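Local coordinates for protein phosphoribosylaminoimidazole-succinocarboxamide synthase (Thermotoga maritima, PDB 1KUT) that catalyses the ATP-dependent joining of L-aspartate to the carboxylate of 5-amino-1-(5-phosphoribosyl)imidazole-4-carboxylate, making SAICAR in de novo purine biosynthesis, at residues 6-11 with 183-188; 19-24 with 42-47; 64-67 with 71-74. All blocks are in the same frame, centred on the assembly; numbering follows the deposited sequence.

Interaction 1 (6-11 with 183-188); sequences KTKIVK and LGDEIS
Lys8 NZ is gripped by three side chains, two of them from the loop that follows strand 181-183. Its shortest bond, 2.5 Å, runs to Glu186 OE1, which receives it on the anti lone pair, turned away from OE2, which a very short bond from Ser188 OG steadies. Asp185 OD1 stands 3.3 Å from Lys8 NZ and completes a second salt bridge. The two acceptors are well separated round the nitrogen, with an OE1-NZ-OD1 angle of about 120°. From the lysine's own segment, Thr7 OG1 accepts a further bond from Lys8 NZ at 2.9 Å, on a side nearly opposite to Asp185 OD1.

The lysine starts with CG lodged between its backbone N and carbonyl carbon (chi1 45°) and runs straight to CE. A final bend (chi4 -61°) then turns NZ in among the oxygens, while Lys8 CE lies against Asp185 OD1 at 3.1 Å. The Asp185 side chain crosses the lysine at about a right angle. The Asp185 carboxylate also has a weak, long ion pair with Lys170 through OD2, and the aliphatic part of Lys8 packs on Leu19 and Phe21 of the adjoining strand.

A methionine in place of Lys8 would probably leave the Asp185 and Glu186 carboxylates without the cation between them, and Glu186 OE1 without its shortest bond. The contact joins the start of strand 8-13 to the acidic loop, two segments that probably border the ATP site, as in relatives. One ammonium group shared by two carboxylates thus ties together parts of the chain more than 170 residues apart.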
loop_
_atom_site.group_PDB
_atom_site.type_symbol
_atom_site.label_atom_id
_atom_site.label_comp_id
_atom_site.label_asym_id
_atom_site.label_seq_id
_atom_site.Cartn_x
_atom_site.Cartn_y
_atom_site.Cartn_z
ATOM N N LYS B 6 -1.775 -16.874 16.833
ATOM C CA LYS B 6 -3.160 -16.678 17.265
ATOM C C LYS B 6 -4.126 -17.857 17.095
ATOM O O LYS B 6 -5.014 -18.040 17.934
ATOM C CB LYS B 6 -3.748 -15.427 16.589
ATOM N N THR B 7 -3.977 -18.649 16.029
ATOM C CA THR B 7 -4.883 -19.784 15.813
ATOM C C THR B 7 -4.185 -21.134 15.773
ATOM O O THR B 7 -4.834 -22.191 15.702
ATOM C CB THR B 7 -5.682 -19.644 14.502
ATOM O OG1 THR B 7 -4.834 -19.919 13.378
ATOM C CG2 THR B 7 -6.244 -18.240 14.377
ATOM N N LYS B 8 -2.863 -21.110 15.805
ATOM C CA LYS B 8 -2.123 -22.353 15.770
ATOM C C LYS B 8 -0.762 -22.213 16.417
ATOM O O LYS B 8 -0.251 -21.100 16.599
ATOM C CB LYS B 8 -1.993 -22.854 14.324
ATOM C CG LYS B 8 -1.604 -21.787 13.346
ATOM C CD LYS B 8 -1.833 -22.256 11.927
ATOM C CE LYS B 8 -1.778 -21.083 10.974
ATOM N NZ LYS B 8 -2.833 -20.081 11.271
ATOM N N ILE B 9 -0.199 -23.365 16.771
ATOM C CA ILE B 9 1.098 -23.454 17.414
ATOM C C ILE B 9 2.014 -24.282 16.516
ATOM O O ILE B 9 1.625 -25.350 16.024
ATOM C CB ILE B 9 0.972 -24.175 18.773
ATOM C CG1 ILE B 9 -0.145 -23.541 19.599
ATOM C CG2 ILE B 9 2.275 -24.097 19.537
ATOM C CD1 ILE B 9 -0.570 -24.374 20.792
ATOM N N VAL B 10 3.227 -23.798 16.290
ATOM C CA VAL B 10 4.162 -24.547 15.474
ATOM C C VAL B 10 5.273 -25.102 16.362
ATOM O O VAL B 10 5.794 -24.417 17.243
ATOM C CB VAL B 10 4.779 -23.671 14.359
ATOM C CG1 VAL B 10 5.749 -22.675 14.954
ATOM C CG2 VAL B 10 5.477 -24.544 13.342
ATOM N N LYS B 11 5.620 -26.359 16.136
ATOM C CA LYS B 11 6.669 -26.997 16.905
ATOM C C LYS B 11 7.616 -27.731 15.974
ATOM O O LYS B 11 7.236 -28.694 15.302
ATOM C CB LYS B 11 6.065 -27.961 17.924
ATOM C CG LYS B 11 5.504 -27.265 19.152
ATOM C CD LYS B 11 4.582 -28.190 19.939
ATOM C CE LYS B 11 4.404 -27.699 21.370
ATOM N NZ LYS B 11 5.656 -27.867 22.183
ATOM N N LEU B 183 4.004 -22.046 -0.037
ATOM C CA LEU B 183 2.816 -21.609 0.674
ATOM C C LEU B 183 2.853 -22.202 2.078
ATOM O O LEU B 183 2.949 -23.411 2.252
ATOM C CB LEU B 183 1.550 -22.090 -0.048
ATOM C CG LEU B 183 0.244 -21.654 0.642
ATOM C CD1 LEU B 183 -0.045 -20.192 0.307
ATOM C CD2 LEU B 183 -0.915 -22.534 0.198
ATOM N N GLY B 184 2.806 -21.339 3.084
ATOM C CA GLY B 184 2.802 -21.820 4.451
ATOM C C GLY B 184 1.422 -21.585 5.032
ATOM O O GLY B 184 0.410 -21.669 4.330
ATOM N N ASP B 185 1.393 -21.280 6.317
ATOM C CA ASP B 185 0.172 -21.003 7.052
ATOM C C ASP B 185 -0.949 -22.004 6.833
ATOM O O ASP B 185 -0.723 -23.208 6.926
ATOM C CB ASP B 185 -0.321 -19.594 6.745
ATOM C CG ASP B 185 -1.130 -19.006 7.896
ATOM O OD1 ASP B 185 -0.609 -18.998 9.029
ATOM O OD2 ASP B 185 -2.275 -18.560 7.679
ATOM N N GLU B 186 -2.153 -21.525 6.541
ATOM C CA GLU B 186 -3.293 -22.418 6.363
ATOM C C GLU B 186 -4.247 -21.978 5.248
ATOM O O GLU B 186 -3.964 -21.034 4.498
ATOM C CB GLU B 186 -4.067 -22.518 7.683
ATOM C CG GLU B 186 -4.818 -21.233 8.091
ATOM C CD GLU B 186 -5.579 -21.365 9.423
ATOM O OE1 GLU B 186 -4.959 -21.210 10.503
ATOM O OE2 GLU B 186 -6.799 -21.640 9.394
ATOM N N ILE B 187 -5.374 -22.678 5.145
ATOM C CA ILE B 187 -6.394 -22.366 4.162
ATOM C C ILE B 187 -7.734 -22.813 4.723
ATOM O O ILE B 187 -8.149 -23.959 4.539
ATOM C CB ILE B 187 -6.167 -23.085 2.821
ATOM C CG1 ILE B 187 -4.793 -22.755 2.247
ATOM C CG2 ILE B 187 -7.194 -22.610 1.828
ATOM C CD1 ILE B 187 -4.542 -23.407 0.890
ATOM N N SER B 188 -8.425 -21.905 5.404
ATOM C CA SER B 188 -9.710 -22.249 5.992
ATOM C C SER B 188 -10.568 -21.009 6.072
ATOM O O SER B 188 -10.151 -19.941 5.635
ATOM C CB SER B 188 -9.494 -22.805 7.397
ATOM O OG SER B 188 -8.967 -21.785 8.242
#

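Interaction 2 (19-24 with 42-47); sequences LEFKDD and ICAETT
The ring of Phe21 lies flat against helix 42-47, one face turned to the backbone of Ala44. Ala44 CA sits 3.8 Å from the ring centroid and only 5° off its normal, a CH-pi contact over the middle of the face, and Ala44 N lies over the same ring, 3.7 Å from Phe21 CD2. Ala44 CB lies over the same face, toward the CG-CD1 side, 3.8 Å from Phe21 CD1. Cys43 CB and Thr47 OG1 come in obliquely, by CD2 and CE2 respectively, one helical turn apart. This is a helix packed across an antiparallel sheet: the strand 19-21 and helix axes approach to 8.4 Å at 128°, with the aromatic ring as the spacer, and Leu72 of the next strand packs against both Phe21 and Thr47. Thr47 turns OG1 back beside its own backbone N (chi1 -65°), where it donates to Cys43 O at 2.7 Å from above the carbonyl plane. Thr47 N reaches that oxygen from the opposite face, the ordinary helical bond. The same hydroxyl takes a hydrogen bond from Ile187 N, which fixes its rotation while its oxygen stays 3.8 Å from Phe21 CE2.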
loop_
_atom_site.group_PDB
_atom_site.type_symbol
_atom_site.label_atom_id
_atom_site.label_comp_id
_atom_site.label_asym_id
_atom_site.label_seq_id
_atom_site.Cartn_x
_atom_site.Cartn_y
_atom_site.Cartn_z
ATOM N N LEU B 19 2.363 -28.489 13.072
ATOM C CA LEU B 19 1.526 -27.313 13.172
ATOM C C LEU B 19 0.200 -27.741 13.785
ATOM O O LEU B 19 -0.609 -28.438 13.148
ATOM C CB LEU B 19 1.315 -26.709 11.780
ATOM C CG LEU B 19 0.461 -25.444 11.645
ATOM C CD1 LEU B 19 1.037 -24.324 12.500
ATOM C CD2 LEU B 19 0.432 -25.026 10.173
ATOM N N GLU B 20 -0.008 -27.348 15.034
ATOM C CA GLU B 20 -1.240 -27.696 15.722
ATOM C C GLU B 20 -2.235 -26.559 15.680
ATOM O O GLU B 20 -1.932 -25.435 16.069
ATOM C CB GLU B 20 -0.971 -28.051 17.175
ATOM C CG GLU B 20 -2.237 -28.352 17.935
ATOM C CD GLU B 20 -1.967 -28.707 19.370
ATOM O OE1 GLU B 20 -2.944 -28.938 20.118
ATOM O OE2 GLU B 20 -0.772 -28.757 19.750
ATOM N N PHE B 21 -3.439 -26.865 15.226
ATOM C CA PHE B 21 -4.462 -25.847 15.141
ATOM C C PHE B 21 -5.215 -25.734 16.455
ATOM O O PHE B 21 -5.657 -26.733 17.005
ATOM C CB PHE B 21 -5.412 -26.175 13.985
ATOM C CG PHE B 21 -4.813 -25.923 12.618
ATOM C CD1 PHE B 21 -3.637 -26.559 12.229
ATOM C CD2 PHE B 21 -5.418 -25.037 11.730
ATOM C CE1 PHE B 21 -3.075 -26.314 10.979
ATOM C CE2 PHE B 21 -4.859 -24.792 10.484
ATOM C CZ PHE B 21 -3.689 -25.430 10.109
ATOM N N LYS B 22 -5.329 -24.510 16.964
ATOM C CA LYS B 22 -6.042 -24.258 18.211
ATOM C C LYS B 22 -7.520 -24.012 17.914
ATOM O O LYS B 22 -7.922 -23.978 16.752
ATOM C CB LYS B 22 -5.444 -23.051 18.938
ATOM C CG LYS B 22 -4.054 -23.302 19.524
ATOM C CD LYS B 22 -3.570 -22.122 20.370
ATOM C CE LYS B 22 -3.251 -20.902 19.512
ATOM N NZ LYS B 22 -2.755 -19.745 20.339
ATOM N N ASP B 23 -8.322 -23.832 18.961
ATOM C CA ASP B 23 -9.760 -23.609 18.796
ATOM C C ASP B 23 -10.176 -22.150 18.995
ATOM O O ASP B 23 -11.368 -21.841 19.010
ATOM C CB ASP B 23 -10.532 -24.490 19.778
ATOM C CG ASP B 23 -10.224 -25.960 19.610
ATOM O OD1 ASP B 23 -10.431 -26.723 20.571
ATOM O OD2 ASP B 23 -9.782 -26.361 18.515
ATOM N N ASP B 24 -9.190 -21.268 19.135
ATOM C CA ASP B 24 -9.419 -19.834 19.345
ATOM C C ASP B 24 -10.055 -19.103 18.153
ATOM O O ASP B 24 -10.136 -19.638 17.044
ATOM C CB ASP B 24 -8.092 -19.145 19.675
ATOM C CG ASP B 24 -7.308 -19.865 20.760
ATOM O OD1 ASP B 24 -6.136 -19.492 20.993
ATOM O OD2 ASP B 24 -7.859 -20.802 21.382
ATOM N N ILE B 42 -11.249 -28.856 12.546
ATOM C CA ILE B 42 -11.964 -28.518 11.327
ATOM C C ILE B 42 -11.038 -27.790 10.357
ATOM O O ILE B 42 -10.938 -28.159 9.192
ATOM C CB ILE B 42 -13.206 -27.631 11.664
ATOM C CG1 ILE B 42 -14.370 -28.537 12.084
ATOM C CG2 ILE B 42 -13.576 -26.740 10.492
ATOM C CD1 ILE B 42 -15.630 -27.798 12.482
ATOM N N CYS B 43 -10.347 -26.769 10.852
ATOM C CA CYS B 43 -9.449 -25.988 10.010
ATOM C C CYS B 43 -8.227 -26.796 9.559
ATOM O O CYS B 43 -7.795 -26.693 8.411
ATOM C CB CYS B 43 -9.027 -24.709 10.748
ATOM S SG CYS B 43 -10.385 -23.461 10.890
ATOM N N ALA B 44 -7.685 -27.615 10.454
ATOM C CA ALA B 44 -6.534 -28.434 10.117
ATOM C C ALA B 44 -6.891 -29.314 8.933
ATOM O O ALA B 44 -6.159 -29.367 7.945
ATOM C CB ALA B 44 -6.120 -29.302 11.317
ATOM N N GLU B 45 -8.030 -29.991 9.015
ATOM C CA GLU B 45 -8.426 -30.869 7.921
ATOM C C GLU B 45 -8.794 -30.167 6.609
ATOM O O GLU B 45 -8.440 -30.652 5.536
ATOM C CB GLU B 45 -9.567 -31.785 8.356
ATOM C CG GLU B 45 -9.999 -32.752 7.284
ATOM C CD GLU B 45 -11.126 -33.655 7.748
ATOM O OE1 GLU B 45 -11.610 -34.469 6.921
ATOM O OE2 GLU B 45 -11.521 -33.547 8.944
ATOM N N THR B 46 -9.497 -29.039 6.651
ATOM C CA THR B 46 -9.815 -28.397 5.380
ATOM C C THR B 46 -8.519 -27.827 4.783
ATOM O O THR B 46 -8.359 -27.784 3.576
ATOM C CB THR B 46 -10.950 -27.322 5.507
ATOM O OG1 THR B 46 -10.403 -26.004 5.544
ATOM C CG2 THR B 46 -11.777 -27.568 6.748
ATOM N N THR B 47 -7.573 -27.437 5.625
ATOM C CA THR B 47 -6.291 -26.943 5.117
ATOM C C THR B 47 -5.587 -28.075 4.363
ATOM O O THR B 47 -5.137 -27.888 3.233
ATOM C CB THR B 47 -5.359 -26.479 6.269
ATOM O OG1 THR B 47 -5.939 -25.347 6.920
ATOM C CG2 THR B 47 -3.973 -26.092 5.737
#

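Interaction 3 (64-67 with 71-74); sequences VEYI and TLKV
Lys73 stretches its side chain over Val64 and Glu65 of the partner strand. At its root, CB rests 3.8 Å from Glu65 CG and also lies near Glu65 O. With CG anti to the backbone N (chi1 -175°), the extended chain rises from the sheet between Val64 and Glu65, its atoms meeting first one and then the other. Lys73 CG comes to 4.1 Å from Val64 CB, CD lies alongside Glu65 OE1 and CG, and CE meets the Val64 CG1 methyl at 3.7 Å. The tip, NZ, ends beside that methyl and 3.9 Å from Glu65 OE1, a long salt bridge, and it also makes a cation-pi contact with Tyr16.

Beneath this chain the carbonyl of Lys73 accepts two amides: Val64 N at 2.6 Å, nearly in line with the C=O, and Glu65 N at 3.2 Å, in the carbonyl plane on a lone pair. The opposite face carries Tyr66 and Leu72, whose CD1 atoms meet at 3.7 Å where both side chains turn to helix 39-55. Nearer the turn, Ile67 N bonds to Thr71 O at 2.8 Å, and a water links Ile67 O with Thr71 OG1.

Two residues facing one across antiparallel strands inclined at 163° make a classic beta bulge, here set in the beta hairpin that forms one margin of the chain's five-stranded N-terminal sheet.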
loop_
_atom_site.group_PDB
_atom_site.type_symbol
_atom_site.label_atom_id
_atom_site.label_comp_id
_atom_site.label_asym_id
_atom_site.label_seq_id
_atom_site.Cartn_x
_atom_site.Cartn_y
_atom_site.Cartn_z
ATOM N N VAL B 64 3.044 -31.874 4.620
ATOM C CA VAL B 64 3.607 -33.182 4.351
ATOM C C VAL B 64 2.450 -34.173 4.510
ATOM O O VAL B 64 2.244 -35.020 3.646
ATOM C CB VAL B 64 4.768 -33.532 5.306
ATOM C CG1 VAL B 64 5.239 -34.988 5.039
ATOM C CG2 VAL B 64 5.925 -32.540 5.092
ATOM N N GLU B 65 1.681 -34.050 5.593
ATOM C CA GLU B 65 0.530 -34.927 5.805
ATOM C C GLU B 65 -0.349 -34.459 6.948
ATOM O O GLU B 65 0.081 -33.659 7.788
ATOM C CB GLU B 65 0.972 -36.381 6.066
ATOM C CG GLU B 65 1.675 -36.648 7.390
ATOM C CD GLU B 65 1.815 -38.155 7.692
ATOM O OE1 GLU B 65 2.820 -38.554 8.335
ATOM O OE2 GLU B 65 0.913 -38.944 7.299
ATOM N N TYR B 66 -1.582 -34.958 6.987
ATOM C CA TYR B 66 -2.523 -34.589 8.039
ATOM C C TYR B 66 -2.472 -35.616 9.167
ATOM O O TYR B 66 -2.564 -36.814 8.923
ATOM C CB TYR B 66 -3.943 -34.491 7.466
ATOM C CG TYR B 66 -5.053 -34.311 8.491
ATOM C CD1 TYR B 66 -4.952 -33.372 9.515
ATOM C CD2 TYR B 66 -6.229 -35.063 8.408
ATOM C CE1 TYR B 66 -5.998 -33.189 10.432
ATOM C CE2 TYR B 66 -7.272 -34.885 9.304
ATOM C CZ TYR B 66 -7.155 -33.950 10.312
ATOM O OH TYR B 66 -8.214 -33.761 11.179
ATOM N N ILE B 67 -2.296 -35.127 10.393
ATOM C CA ILE B 67 -2.232 -35.976 11.579
ATOM C C ILE B 67 -3.453 -35.621 12.424
ATOM O O ILE B 67 -3.403 -34.726 13.272
ATOM C CB ILE B 67 -0.950 -35.712 12.404
ATOM C CG1 ILE B 67 0.286 -35.717 11.496
ATOM C CG2 ILE B 67 -0.794 -36.774 13.474
ATOM C CD1 ILE B 67 0.625 -37.060 10.875
ATOM N N THR B 71 -3.555 -31.525 13.769
ATOM C CA THR B 71 -2.126 -31.360 13.521
ATOM C C THR B 71 -1.715 -31.609 12.074
ATOM O O THR B 71 -2.234 -32.502 11.417
ATOM C CB THR B 71 -1.311 -32.312 14.424
ATOM O OG1 THR B 71 -1.435 -31.882 15.784
ATOM C CG2 THR B 71 0.161 -32.326 14.027
ATOM N N LEU B 72 -0.772 -30.814 11.586
ATOM C CA LEU B 72 -0.280 -30.961 10.220
ATOM C C LEU B 72 1.229 -31.159 10.250
ATOM O O LEU B 72 1.953 -30.393 10.899
ATOM C CB LEU B 72 -0.592 -29.708 9.401
ATOM C CG LEU B 72 -1.615 -29.797 8.274
ATOM C CD1 LEU B 72 -2.869 -30.474 8.748
ATOM C CD2 LEU B 72 -1.911 -28.403 7.775
ATOM N N LYS B 73 1.713 -32.193 9.576
ATOM C CA LYS B 73 3.146 -32.386 9.536
ATOM C C LYS B 73 3.596 -31.524 8.359
ATOM O O LYS B 73 3.192 -31.746 7.210
ATOM C CB LYS B 73 3.491 -33.854 9.308
ATOM C CG LYS B 73 4.982 -34.162 9.365
ATOM C CD LYS B 73 5.174 -35.633 9.037
ATOM C CE LYS B 73 6.530 -35.932 8.415
ATOM N NZ LYS B 73 6.507 -37.308 7.784
ATOM N N VAL B 74 4.419 -30.529 8.652
ATOM C CA VAL B 74 4.881 -29.618 7.620
ATOM C C VAL B 74 6.392 -29.570 7.510
ATOM O O VAL B 74 7.104 -29.987 8.420
ATOM C CB VAL B 74 4.383 -28.186 7.885
ATOM C CG1 VAL B 74 2.866 -28.150 7.827
ATOM C CG2 VAL B 74 4.868 -27.709 9.247
HETATM O O HOH W 1 -3.549 -33.739 16.124
#

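The three contacts share one antiparallel sheet. Interactions 1 and 2 have centres about 8 Å apart and join through neighbouring strands, with Thr7 O 2.7 Å from Lys22 N and Ile9 O 2.8 Å from Glu20 N. Interaction 3, about 10 Å from interaction 2 between centres, continues the sheet where Leu19 O lies 2.8 Å from Leu72 N, and Glu45 CB of the helix comes to 3.7 Å from Tyr66 OH. Interactions 1 and 3 do not touch, their nearest atoms being about 5 Å apart. Interaction 1 probably borders the ATP site, as in relatives; interactions 2 and 3 extend the same sheet away from strand 8-13, under helix 39-55.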